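Local structure of CheC, inhibitor of MCP methylation / FliN fusion protein (Thermotoga maritima, 4HYN) at residues D10-I15 and P40-E45; K48-D53 and T149-V154; A112-M117 and S135-E140; L128-N133 and Y192-K197. The protein is a flagellar rotor protein of the CheC phosphatase family, FliY, and probably dephosphorylates the phosphorylated response regulator CheY in chemotaxis. One frame throughout, in Å; residues are numbered along the deposited sequence.

Contact 1 of 4, residues D10-I15 and P40-E45; sequences DMIGEI and PTVREE
I12 and V42 are brought together by torsions that set a methyl branch of each against the other. In I12, chi1 of -70° keeps CG1 beside the backbone N and sends CG2 to the far side from that nitrogen; in V42, chi1 near -178° gives the same extended place to CG1. The two methyls so presented meet, I12 CG2 lying 3.8 Å from V42 CG1. The second methyl of the valine is almost as near, with V42 CG2 at 3.9 Å from I12 CG2, so the isoleucine branch is set against both prongs of the fork. The side chains cross obliquely, and the longer arm of I12, CG1 and CD1, leads away from V42; the residue also touches V165 of strand 161-171 and V188 of helix 185-200.

The next helical residue widens the contact. G13 offers only backbone, its N being 4.3 Å from V42 CG2, and since there would be room for a CB, closeness to the valine does not explain the glycine.

On the strand, R43 and E45 form a salt bridge, R43 NE to E45 OE1 at 2.7 Å. The oxygen lies close to the guanidinium plane, whereas the nitrogen approaches from above the carboxylate plane. This pairing probably eases the nearness of E45 to D53. E44, two residues after V42, accepts bonds from the backbone N atoms of V3 and L4, tying the segment ahead of helix 6-30 to the same strand. The whole is a case of helix-on-sheet packing in the CheC-like fold, in which helix 6-30 meets one edge strand, 35-46, of an antiparallel sheet.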
loop_
_atom_site.group_PDB
_atom_site.type_symbol
_atom_site.label_atom_id
_atom_site.label_comp_id
_atom_site.label_asym_id
_atom_site.label_seq_id
_atom_site.Cartn_x
_atom_site.Cartn_y
_atom_site.Cartn_z
ATOM N N ASP A 10 13.139 4.607 -8.622
ATOM C CA ASP A 10 13.173 3.400 -9.456
ATOM C C ASP A 10 13.170 2.138 -8.583
ATOM O O ASP A 10 12.571 1.128 -8.948
ATOM C CB ASP A 10 14.393 3.394 -10.387
ATOM C CG ASP A 10 14.167 4.198 -11.670
ATOM O OD1 ASP A 10 13.140 3.971 -12.353
ATOM O OD2 ASP A 10 15.032 5.043 -12.009
HETATM N N MSE A 11 13.842 2.201 -7.438
HETATM C CA MSE A 11 13.868 1.068 -6.526
HETATM C C MSE A 11 12.456 0.821 -5.994
HETATM O O MSE A 11 12.017 -0.328 -5.902
HETATM C CB MSE A 11 14.811 1.320 -5.350
HETATM C CG MSE A 11 14.656 0.293 -4.243
HETATM SE SE MSE A 11 15.360 0.863 -2.543
HETATM C CE MSE A 11 13.965 2.106 -2.042
ATOM N N ILE A 12 11.764 1.909 -5.640
ATOM C CA ILE A 12 10.398 1.849 -5.127
ATOM C C ILE A 12 9.513 1.066 -6.090
ATOM O O ILE A 12 8.722 0.217 -5.671
ATOM C CB ILE A 12 9.778 3.267 -4.977
ATOM C CG1 ILE A 12 10.441 4.043 -3.838
ATOM C CG2 ILE A 12 8.280 3.171 -4.756
ATOM C CD1 ILE A 12 10.419 3.321 -2.513
ATOM N N GLY A 13 9.637 1.381 -7.379
ATOM C CA GLY A 13 8.843 0.706 -8.386
ATOM C C GLY A 13 9.204 -0.758 -8.530
ATOM O O GLY A 13 8.331 -1.621 -8.619
ATOM N N GLU A 14 10.500 -1.040 -8.529
ATOM C CA GLU A 14 10.987 -2.396 -8.676
ATOM C C GLU A 14 10.618 -3.293 -7.501
ATOM O O GLU A 14 10.030 -4.357 -7.699
ATOM C CB GLU A 14 12.487 -2.375 -8.946
ATOM C CG GLU A 14 12.814 -1.656 -10.258
ATOM C CD GLU A 14 14.298 -1.566 -10.565
ATOM O OE1 GLU A 14 14.685 -1.915 -11.699
ATOM O OE2 GLU A 14 15.075 -1.132 -9.689
ATOM N N ILE A 15 10.915 -2.857 -6.280
ATOM C CA ILE A 15 10.574 -3.659 -5.111
ATOM C C ILE A 15 9.042 -3.711 -4.957
ATOM O O ILE A 15 8.493 -4.700 -4.481
ATOM C CB ILE A 15 11.283 -3.152 -3.801
ATOM C CG1 ILE A 15 10.647 -1.867 -3.277
ATOM C CG2 ILE A 15 12.781 -2.941 -4.036
ATOM C CD1 ILE A 15 9.504 -2.111 -2.306
ATOM N N PRO A 40 2.645 2.143 -11.975
ATOM C CA PRO A 40 2.817 3.221 -12.959
ATOM C C PRO A 40 3.416 4.517 -12.424
ATOM O O PRO A 40 4.153 5.201 -13.127
ATOM C CB PRO A 40 1.388 3.473 -13.459
ATOM C CG PRO A 40 0.639 2.198 -13.094
ATOM C CD PRO A 40 1.217 1.865 -11.754
ATOM N N THR A 41 3.143 4.830 -11.166
ATOM C CA THR A 41 3.608 6.086 -10.605
ATOM C C THR A 41 4.288 6.030 -9.237
ATOM O O THR A 41 3.998 5.159 -8.421
ATOM C CB THR A 41 2.406 7.073 -10.562
ATOM O OG1 THR A 41 2.094 7.493 -11.895
ATOM C CG2 THR A 41 2.697 8.280 -9.715
ATOM N N VAL A 42 5.259 6.927 -9.052
ATOM C CA VAL A 42 5.999 7.102 -7.801
ATOM C C VAL A 42 6.202 8.615 -7.707
ATOM O O VAL A 42 6.925 9.216 -8.502
ATOM C CB VAL A 42 7.373 6.382 -7.782
ATOM C CG1 VAL A 42 8.045 6.593 -6.426
ATOM C CG2 VAL A 42 7.199 4.895 -8.037
ATOM N N ARG A 43 5.540 9.225 -6.736
ATOM C CA ARG A 43 5.580 10.670 -6.560
ATOM C C ARG A 43 6.103 11.120 -5.197
ATOM O O ARG A 43 5.738 10.556 -4.173
ATOM C CB ARG A 43 4.159 11.201 -6.793
ATOM C CG ARG A 43 3.887 12.656 -6.433
ATOM C CD ARG A 43 2.392 12.936 -6.618
ATOM N NE ARG A 43 2.018 14.325 -6.369
ATOM C CZ ARG A 43 2.069 15.298 -7.278
ATOM N NH1 ARG A 43 2.485 15.047 -8.515
ATOM N NH2 ARG A 43 1.669 16.523 -6.957
ATOM N N GLU A 44 6.997 12.104 -5.197
ATOM C CA GLU A 44 7.518 12.632 -3.949
ATOM C C GLU A 44 6.591 13.773 -3.559
ATOM O O GLU A 44 6.216 14.589 -4.399
ATOM C CB GLU A 44 8.949 13.139 -4.092
ATOM C CG GLU A 44 9.543 13.553 -2.749
ATOM C CD GLU A 44 11.022 13.860 -2.805
ATOM O OE1 GLU A 44 11.652 13.677 -3.873
ATOM O OE2 GLU A 44 11.559 14.289 -1.768
ATOM N N GLU A 45 6.248 13.843 -2.279
ATOM C CA GLU A 45 5.310 14.848 -1.811
ATOM C C GLU A 45 5.612 15.315 -0.391
ATOM O O GLU A 45 6.073 14.535 0.437
ATOM C CB GLU A 45 3.909 14.220 -1.830
ATOM C CG GLU A 45 2.749 15.180 -1.730
ATOM C CD GLU A 45 2.427 15.831 -3.058
ATOM O OE1 GLU A 45 1.683 15.214 -3.848
ATOM O OE2 GLU A 45 2.915 16.951 -3.315
#

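Contact 2 of 4, residues K48-D53 and T149-V154; sequences KNVKSD and TQFPPV
K51 and V50, adjacent in one loop, make two unlike contacts with T149 and F151 of another. The polar one belongs to K51, whose extended chain crosses T149 at about a right angle and brings NZ to within 2.8 Å of T149 O. The donor meets this oxygen at a C=O...N angle of 131°, tilted 30° from the carbonyl plane. D146 O is a second acceptor for the same ammonium, and T149 OG1 is hydrogen-bonded to D146 O, so one short piece of chain gathers around the lysine. A methionine in its place would probably leave T149 O without its donor and D146 O with one fewer, removing the polar tie between the loops.

The apolar contact is a CH-pi interaction. V50 CG1 stands 3.5 Å from the centroid of the F151 ring, only 3° off the normal, nearly equidistant from all six carbons. P152 CD closes on the opposite face, offset toward the rim, and V154 CG2 lies at the edge in plane. F151 also touches V74 and V76 of strand 71-78 and V182 of strand 177-184, so this is loop-on-sheet packing, with an aromatic side chain laid on the antiparallel sheet of the CheC-like fold.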
loop_
_atom_site.group_PDB
_atom_site.type_symbol
_atom_site.label_atom_id
_atom_site.label_comp_id
_atom_site.label_asym_id
_atom_site.label_seq_id
_atom_site.Cartn_x
_atom_site.Cartn_y
_atom_site.Cartn_z
ATOM N N LYS A 48 2.494 17.779 4.275
ATOM C CA LYS A 48 1.351 18.679 4.381
ATOM C C LYS A 48 0.408 18.646 3.189
ATOM O O LYS A 48 -0.742 19.063 3.308
ATOM C CB LYS A 48 1.799 20.126 4.628
ATOM C CG LYS A 48 2.443 20.801 3.423
ATOM C CD LYS A 48 2.774 22.258 3.710
ATOM C CE LYS A 48 3.493 22.892 2.530
ATOM N NZ LYS A 48 3.977 24.277 2.829
ATOM N N ASN A 49 0.881 18.149 2.048
ATOM C CA ASN A 49 0.045 18.095 0.853
ATOM C C ASN A 49 -0.583 16.743 0.551
ATOM O O ASN A 49 -1.406 16.646 -0.359
ATOM C CB ASN A 49 0.822 18.561 -0.384
ATOM C CG ASN A 49 1.245 20.029 -0.313
ATOM O OD1 ASN A 49 2.312 20.395 -0.813
ATOM N ND2 ASN A 49 0.411 20.872 0.294
ATOM N N VAL A 50 -0.229 15.707 1.308
ATOM C CA VAL A 50 -0.772 14.373 1.043
ATOM C C VAL A 50 -2.299 14.277 1.071
ATOM O O VAL A 50 -2.905 13.760 0.126
ATOM C CB VAL A 50 -0.169 13.312 1.983
ATOM C CG1 VAL A 50 -0.853 11.967 1.779
ATOM C CG2 VAL A 50 1.310 13.175 1.716
ATOM N N LYS A 51 -2.917 14.787 2.134
ATOM C CA LYS A 51 -4.369 14.739 2.255
ATOM C C LYS A 51 -5.099 15.329 1.043
ATOM O O LYS A 51 -6.114 14.781 0.598
ATOM C CB LYS A 51 -4.840 15.441 3.532
ATOM C CG LYS A 51 -6.319 15.248 3.806
ATOM C CD LYS A 51 -6.829 16.202 4.866
ATOM C CE LYS A 51 -8.332 16.030 5.075
ATOM N NZ LYS A 51 -8.918 17.074 5.957
ATOM N N SER A 52 -4.576 16.425 0.494
ATOM C CA SER A 52 -5.211 17.064 -0.659
ATOM C C SER A 52 -5.139 16.227 -1.941
ATOM O O SER A 52 -5.769 16.574 -2.942
ATOM C CB SER A 52 -4.623 18.455 -0.906
ATOM O OG SER A 52 -3.243 18.375 -1.245
ATOM N N ASP A 53 -4.356 15.147 -1.922
ATOM C CA ASP A 53 -4.231 14.268 -3.082
ATOM C C ASP A 53 -5.422 13.332 -3.217
ATOM O O ASP A 53 -5.676 12.806 -4.299
ATOM C CB ASP A 53 -2.974 13.406 -2.988
ATOM C CG ASP A 53 -1.712 14.157 -3.327
ATOM O OD1 ASP A 53 -0.631 13.608 -3.024
ATOM O OD2 ASP A 53 -1.785 15.269 -3.902
ATOM N N THR A 149 -10.148 16.149 9.455
ATOM C CA THR A 149 -9.391 14.905 9.434
ATOM C C THR A 149 -7.954 15.108 8.983
ATOM O O THR A 149 -7.641 16.029 8.232
ATOM C CB THR A 149 -10.060 13.836 8.550
ATOM O OG1 THR A 149 -10.197 14.330 7.213
ATOM C CG2 THR A 149 -11.425 13.451 9.109
ATOM N N GLN A 150 -7.068 14.264 9.488
ATOM C CA GLN A 150 -5.665 14.352 9.123
ATOM C C GLN A 150 -5.162 13.006 8.599
ATOM O O GLN A 150 -5.552 11.945 9.095
ATOM C CB GLN A 150 -4.832 14.804 10.332
ATOM C CG GLN A 150 -5.208 16.196 10.854
ATOM C CD GLN A 150 -4.539 16.545 12.183
ATOM O OE1 GLN A 150 -5.042 17.379 12.946
ATOM N NE2 GLN A 150 -3.402 15.905 12.466
ATOM N N PHE A 151 -4.333 13.046 7.566
ATOM C CA PHE A 151 -3.769 11.818 7.031
ATOM C C PHE A 151 -2.846 11.222 8.122
ATOM O O PHE A 151 -2.220 11.972 8.890
ATOM C CB PHE A 151 -2.969 12.137 5.759
ATOM C CG PHE A 151 -2.668 10.938 4.915
ATOM C CD1 PHE A 151 -1.500 10.208 5.106
ATOM C CD2 PHE A 151 -3.559 10.525 3.934
ATOM C CE1 PHE A 151 -1.227 9.082 4.330
ATOM C CE2 PHE A 151 -3.295 9.408 3.159
ATOM C CZ PHE A 151 -2.125 8.685 3.360
ATOM N N PRO A 152 -2.808 9.877 8.256
ATOM C CA PRO A 152 -1.951 9.239 9.267
ATOM C C PRO A 152 -0.523 9.817 9.229
ATOM O O PRO A 152 0.010 10.120 8.157
ATOM C CB PRO A 152 -1.990 7.775 8.853
ATOM C CG PRO A 152 -3.390 7.616 8.376
ATOM C CD PRO A 152 -3.581 8.857 7.517
ATOM N N PRO A 153 0.111 9.976 10.403
ATOM C CA PRO A 153 1.471 10.531 10.481
ATOM C C PRO A 153 2.626 9.678 9.921
ATOM O O PRO A 153 3.468 9.159 10.665
ATOM C CB PRO A 153 1.627 10.822 11.973
ATOM C CG PRO A 153 0.882 9.643 12.604
ATOM C CD PRO A 153 -0.367 9.527 11.726
ATOM N N VAL A 154 2.671 9.554 8.602
ATOM C CA VAL A 154 3.739 8.814 7.938
ATOM C C VAL A 154 5.065 9.524 8.266
ATOM O O VAL A 154 6.114 8.906 8.412
ATOM C CB VAL A 154 3.494 8.792 6.421
ATOM C CG1 VAL A 154 4.614 8.064 5.710
ATOM C CG2 VAL A 154 2.155 8.118 6.134
#

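Contact 3 of 4, residues A112-M117 and S135-E140; sequences AMNQMM and SPPKVE
P137 presents its ring to the helical residues N114 and M117, and the pyrrolidine can be followed atom by atom. CB, the first carbon, points toward the helix and has the selenium of M117 as its neighbour, SE lying 4.4 Å from P137 CB, a loose apolar contact. CG, the tip of the ring, reaches deepest: it lies 3.8 Å from N114 CA and 4.0 Å from N114 N, resting on the backbone of the helix. The backbone atom M113 C is a little farther, 4.3 Å from P137 CG. CD, turning back toward the proline nitrogen, has N114 OD1 at 4.2 Å.

The asparagine thus flanks the ring while the helix backbone supports its tip. Its chi1 of -133° lies off the staggered positions and swings the amide nearer the strand segment, where OD1 comes 4.0 Å from P137 CG; the two side chains cross at about a right angle. No hydrogen bond spans the two segments; they meet through van der Waals contacts.

Around this joint, helix 103-128 packs on the sheet with M113 touching L75 and L77 of strand 71-78, and M117 touching L75 there and V63 of strand 57-66. On its other flank, Q115 and M116 meet helix 6-30, while P137, where strand 133-143 is interrupted, and V139 both pack on V61 of strand 57-66.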
loop_
_atom_site.group_PDB
_atom_site.type_symbol
_atom_site.label_atom_id
_atom_site.label_comp_id
_atom_site.label_asym_id
_atom_site.label_seq_id
_atom_site.Cartn_x
_atom_site.Cartn_y
_atom_site.Cartn_z
ATOM N N ALA A 112 -8.022 -9.908 3.963
ATOM C CA ALA A 112 -7.311 -9.874 2.693
ATOM C C ALA A 112 -6.046 -9.025 2.860
ATOM O O ALA A 112 -4.972 -9.417 2.411
ATOM C CB ALA A 112 -8.204 -9.310 1.604
HETATM N N MSE A 113 -6.172 -7.897 3.556
HETATM C CA MSE A 113 -5.040 -7.015 3.806
HETATM C C MSE A 113 -3.995 -7.731 4.653
HETATM O O MSE A 113 -2.795 -7.582 4.437
HETATM C CB MSE A 113 -5.498 -5.744 4.525
HETATM C CG MSE A 113 -6.260 -4.777 3.646
HETATM SE SE MSE A 113 -5.243 -4.273 2.102
HETATM C CE MSE A 113 -6.409 -4.930 0.723
ATOM N N ASN A 114 -4.474 -8.508 5.616
ATOM C CA ASN A 114 -3.631 -9.280 6.520
ATOM C C ASN A 114 -2.694 -10.189 5.720
ATOM O O ASN A 114 -1.475 -10.164 5.893
ATOM C CB ASN A 114 -4.521 -10.149 7.416
ATOM C CG ASN A 114 -4.137 -10.073 8.877
ATOM O OD1 ASN A 114 -4.926 -9.617 9.713
ATOM N ND2 ASN A 114 -2.930 -10.537 9.203
ATOM N N GLN A 115 -3.286 -10.976 4.828
ATOM C CA GLN A 115 -2.550 -11.914 3.994
ATOM C C GLN A 115 -1.629 -11.228 2.993
ATOM O O GLN A 115 -0.489 -11.647 2.796
ATOM C CB GLN A 115 -3.534 -12.824 3.255
ATOM C CG GLN A 115 -3.274 -14.311 3.436
ATOM C CD GLN A 115 -3.564 -14.804 4.839
ATOM O OE1 GLN A 115 -4.254 -14.146 5.617
ATOM N NE2 GLN A 115 -3.046 -15.981 5.167
HETATM N N MSE A 116 -2.124 -10.155 2.388
HETATM C CA MSE A 116 -1.372 -9.402 1.389
HETATM C C MSE A 116 -0.104 -8.728 1.880
HETATM O O MSE A 116 0.975 -8.972 1.352
HETATM C CB MSE A 116 -2.267 -8.355 0.728
HETATM C CG MSE A 116 -3.244 -8.929 -0.266
HETATM SE SE MSE A 116 -4.208 -7.537 -1.177
HETATM C CE MSE A 116 -5.975 -7.957 -0.553
HETATM N N MSE A 117 -0.249 -7.843 2.857
HETATM C CA MSE A 117 0.891 -7.123 3.402
HETATM C C MSE A 117 1.872 -8.031 4.127
HETATM O O MSE A 117 3.059 -7.714 4.221
HETATM C CB MSE A 117 0.418 -5.979 4.285
HETATM C CG MSE A 117 -0.246 -4.878 3.485
HETATM SE SE MSE A 117 -1.154 -3.657 4.637
HETATM C CE MSE A 117 0.224 -2.304 4.774
ATOM N N SER A 135 3.047 -4.916 12.354
ATOM C CA SER A 135 1.960 -4.988 13.317
ATOM C C SER A 135 0.714 -5.405 12.528
ATOM O O SER A 135 0.714 -5.352 11.293
ATOM C CB SER A 135 1.742 -3.615 13.965
ATOM O OG SER A 135 1.502 -2.601 12.999
ATOM N N PRO A 136 -0.317 -5.934 13.212
ATOM C CA PRO A 136 -1.507 -6.320 12.440
ATOM C C PRO A 136 -2.115 -5.070 11.789
ATOM O O PRO A 136 -2.213 -4.017 12.421
ATOM C CB PRO A 136 -2.421 -6.948 13.501
ATOM C CG PRO A 136 -1.943 -6.336 14.810
ATOM C CD PRO A 136 -0.449 -6.322 14.629
ATOM N N PRO A 137 -2.466 -5.156 10.495
ATOM C CA PRO A 137 -3.049 -4.030 9.759
ATOM C C PRO A 137 -4.320 -3.432 10.349
ATOM O O PRO A 137 -5.314 -4.128 10.546
ATOM C CB PRO A 137 -3.279 -4.614 8.356
ATOM C CG PRO A 137 -3.413 -6.079 8.594
ATOM C CD PRO A 137 -2.343 -6.338 9.625
ATOM N N LYS A 138 -4.259 -2.136 10.648
ATOM C CA LYS A 138 -5.393 -1.398 11.202
ATOM C C LYS A 138 -6.196 -0.771 10.060
ATOM O O LYS A 138 -5.676 0.048 9.297
ATOM C CB LYS A 138 -4.910 -0.292 12.145
ATOM C CG LYS A 138 -6.049 0.442 12.852
ATOM C CD LYS A 138 -5.853 1.962 12.886
ATOM C CE LYS A 138 -4.649 2.367 13.712
ATOM N NZ LYS A 138 -4.476 3.847 13.747
ATOM N N VAL A 139 -7.455 -1.180 9.927
ATOM C CA VAL A 139 -8.314 -0.649 8.878
ATOM C C VAL A 139 -9.278 0.391 9.426
ATOM O O VAL A 139 -9.926 0.187 10.451
ATOM C CB VAL A 139 -9.109 -1.760 8.145
ATOM C CG1 VAL A 139 -8.161 -2.843 7.643
ATOM C CG2 VAL A 139 -10.176 -2.355 9.054
ATOM N N GLU A 140 -9.323 1.538 8.774
ATOM C CA GLU A 140 -10.224 2.580 9.201
ATOM C C GLU A 140 -10.674 3.418 8.022
ATOM O O GLU A 140 -10.027 3.460 6.977
ATOM C CB GLU A 140 -9.592 3.440 10.302
ATOM C CG GLU A 140 -8.310 4.157 9.916
ATOM C CD GLU A 140 -7.550 4.707 11.119
ATOM O OE1 GLU A 140 -8.015 4.508 12.266
ATOM O OE2 GLU A 140 -6.478 5.327 10.916
#

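Contact 4 of 4, residues L128-N133 and Y192-K197; sequences LGITIN and YEYFTK
I130 and L128 meet the aromatic residues Y194 and F195 where the C-terminal end of helix 103-128 and the loop after it pack on helix 185-200 of the CheC-like fold. The turn out of the first helix is made at G129, whose positive phi of 72° redirects the chain and separates the two apolar residues.

I130 addresses the tyrosine ring from over its face. The methyl CG2 stands 4.2 Å from the centroid of the Y194 ring and 6° off the normal, a centred CH-pi contact. The other branch of the isoleucine, CG1, extends away from the backbone N and comes to 4.0 Å from Y194 OH, so one side chain spans the ring from its middle to its phenolic end. That hydroxyl has a weak hydrogen bond to G68 O, and K190 makes a cation-pi contact with the ring.

L128 works at the root of the same tyrosine, crossing it at about a right angle, with CD2 4.1 Å from Y194 CB. The same methyl reaches the next residue, CD2 being 4.0 Å from F195 CB, and there it lies at the edge of the phenylalanine ring, near its plane. A single leucine branch therefore fills the angle between two successive aromatic residues, one met at its CB and the other along its rim.

Within helix 185-200, Y192 O accepts two bonds from one residue, T196 OG1 and T196 N, each at 2.8 Å and arriving from opposite faces of the carbonyl plane.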
loop_
_atom_site.group_PDB
_atom_site.type_symbol
_atom_site.label_atom_id
_atom_site.label_comp_id
_atom_site.label_asym_id
_atom_site.label_seq_id
_atom_site.Cartn_x
_atom_site.Cartn_y
_atom_site.Cartn_z
ATOM N N LEU A 128 15.626 -7.500 0.616
ATOM C CA LEU A 128 16.641 -6.647 1.228
ATOM C C LEU A 128 17.651 -7.352 2.127
ATOM O O LEU A 128 18.640 -6.738 2.554
ATOM C CB LEU A 128 15.980 -5.492 1.983
ATOM C CG LEU A 128 15.226 -4.475 1.119
ATOM C CD1 LEU A 128 14.730 -3.335 1.978
ATOM C CD2 LEU A 128 16.139 -3.951 0.010
ATOM N N GLY A 129 17.415 -8.633 2.407
ATOM C CA GLY A 129 18.319 -9.396 3.249
ATOM C C GLY A 129 18.253 -8.992 4.711
ATOM O O GLY A 129 19.262 -8.968 5.410
ATOM N N ILE A 130 17.055 -8.686 5.182
ATOM C CA ILE A 130 16.874 -8.269 6.557
ATOM C C ILE A 130 15.462 -8.622 7.007
ATOM O O ILE A 130 14.534 -8.603 6.211
ATOM C CB ILE A 130 17.123 -6.746 6.691
ATOM C CG1 ILE A 130 17.123 -6.334 8.165
ATOM C CG2 ILE A 130 16.094 -5.962 5.895
ATOM C CD1 ILE A 130 18.272 -6.935 8.968
ATOM N N THR A 131 15.310 -8.991 8.269
ATOM C CA THR A 131 14.001 -9.347 8.805
ATOM C C THR A 131 13.195 -8.106 9.172
ATOM O O THR A 131 13.635 -7.260 9.946
ATOM C CB THR A 131 14.132 -10.291 10.031
ATOM O OG1 THR A 131 14.459 -11.609 9.575
ATOM C CG2 THR A 131 12.832 -10.355 10.829
ATOM N N ILE A 132 12.019 -7.994 8.572
ATOM C CA ILE A 132 11.136 -6.869 8.832
ATOM C C ILE A 132 9.824 -7.396 9.408
ATOM O O ILE A 132 9.204 -8.294 8.843
ATOM C CB ILE A 132 10.859 -6.072 7.545
ATOM C CG1 ILE A 132 12.177 -5.594 6.936
ATOM C CG2 ILE A 132 9.979 -4.875 7.850
ATOM C CD1 ILE A 132 12.045 -5.049 5.522
ATOM N N ASN A 133 9.440 -6.874 10.564
ATOM C CA ASN A 133 8.196 -7.287 11.197
ATOM C C ASN A 133 7.102 -6.227 11.045
ATOM O O ASN A 133 7.382 -5.030 10.967
ATOM C CB ASN A 133 8.434 -7.603 12.675
ATOM C CG ASN A 133 9.297 -8.842 12.876
ATOM O OD1 ASN A 133 10.221 -8.842 13.689
ATOM N ND2 ASN A 133 8.998 -9.904 12.124
ATOM N N TYR A 192 17.003 2.055 0.605
ATOM C CA TYR A 192 18.020 2.233 -0.415
ATOM C C TYR A 192 19.403 1.828 0.087
ATOM O O TYR A 192 20.219 1.345 -0.694
ATOM C CB TYR A 192 18.038 3.678 -0.925
ATOM C CG TYR A 192 18.789 3.834 -2.223
ATOM C CD1 TYR A 192 18.369 3.164 -3.378
ATOM C CD2 TYR A 192 19.949 4.610 -2.296
ATOM C CE1 TYR A 192 19.086 3.255 -4.573
ATOM C CE2 TYR A 192 20.676 4.711 -3.490
ATOM C CZ TYR A 192 20.238 4.024 -4.623
ATOM O OH TYR A 192 20.970 4.079 -5.795
ATOM N N GLU A 193 19.675 2.031 1.375
ATOM C CA GLU A 193 20.968 1.652 1.944
ATOM C C GLU A 193 21.117 0.139 1.895
ATOM O O GLU A 193 22.185 -0.370 1.583
ATOM C CB GLU A 193 21.101 2.136 3.389
ATOM C CG GLU A 193 21.303 3.635 3.537
ATOM C CD GLU A 193 21.088 4.136 4.965
ATOM O OE1 GLU A 193 21.369 3.388 5.934
ATOM O OE2 GLU A 193 20.631 5.292 5.115
ATOM N N TYR A 194 20.041 -0.576 2.206
ATOM C CA TYR A 194 20.049 -2.036 2.171
ATOM C C TYR A 194 20.116 -2.528 0.726
ATOM O O TYR A 194 20.784 -3.518 0.417
ATOM C CB TYR A 194 18.774 -2.592 2.798
ATOM C CG TYR A 194 18.739 -2.589 4.303
ATOM C CD1 TYR A 194 17.718 -1.929 4.989
ATOM C CD2 TYR A 194 19.699 -3.274 5.045
ATOM C CE1 TYR A 194 17.648 -1.950 6.373
ATOM C CE2 TYR A 194 19.640 -3.300 6.437
ATOM C CZ TYR A 194 18.607 -2.632 7.094
ATOM O OH TYR A 194 18.539 -2.633 8.466
ATOM N N PHE A 195 19.383 -1.835 -0.139
ATOM C CA PHE A 195 19.293 -2.156 -1.554
ATOM C C PHE A 195 20.603 -1.969 -2.319
ATOM O O PHE A 195 20.995 -2.835 -3.100
ATOM C CB PHE A 195 18.202 -1.300 -2.185
ATOM C CG PHE A 195 17.854 -1.687 -3.591
ATOM C CD1 PHE A 195 17.005 -2.762 -3.837
ATOM C CD2 PHE A 195 18.308 -0.926 -4.665
ATOM C CE1 PHE A 195 16.609 -3.074 -5.125
ATOM C CE2 PHE A 195 17.923 -1.226 -5.963
ATOM C CZ PHE A 195 17.065 -2.305 -6.198
ATOM N N THR A 196 21.274 -0.841 -2.110
ATOM C CA THR A 196 22.520 -0.591 -2.821
ATOM C C THR A 196 23.662 -1.486 -2.396
ATOM O O THR A 196 24.513 -1.835 -3.218
ATOM C CB THR A 196 22.946 0.879 -2.764
ATOM O OG1 THR A 196 22.876 1.356 -1.417
ATOM C CG2 THR A 196 22.041 1.692 -3.635
ATOM N N LYS A 197 23.656 -1.886 -1.128
ATOM C CA LYS A 197 24.691 -2.770 -0.609
ATOM C C LYS A 197 24.737 -4.087 -1.385
ATOM O O LYS A 197 25.824 -4.595 -1.672
ATOM C CB LYS A 197 24.483 -3.055 0.876
ATOM C CG LYS A 197 25.533 -3.990 1.470
ATOM C CD LYS A 197 25.156 -4.405 2.876
ATOM C CE LYS A 197 26.132 -5.416 3.450
ATOM N NZ LYS A 197 25.744 -5.818 4.840
#

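How the contacts relate
Contacts 1 and 3 lie on opposite sides of the chain's centre, about 21 Å apart between centres. Each sets a helix against one outermost strand of the same six-stranded antiparallel sheet, 35-46 or 133-143. Contact 1 closes first along the chain. Contact 2 opens next, and contact 3 lies between its two segments; contact 4 alternates with both. Contacts 1 and 2 touch where E45 packs on V50 and its carboxylate lies close to the like-charged D53, whereas 1 and 4 meet where M11 packs on Y192 and F195. Contacts 2 and 4, about 27 Å apart between centres, do not touch. Together they join both sheet edges, the loops and the C-terminal helix 185-200 into one domain.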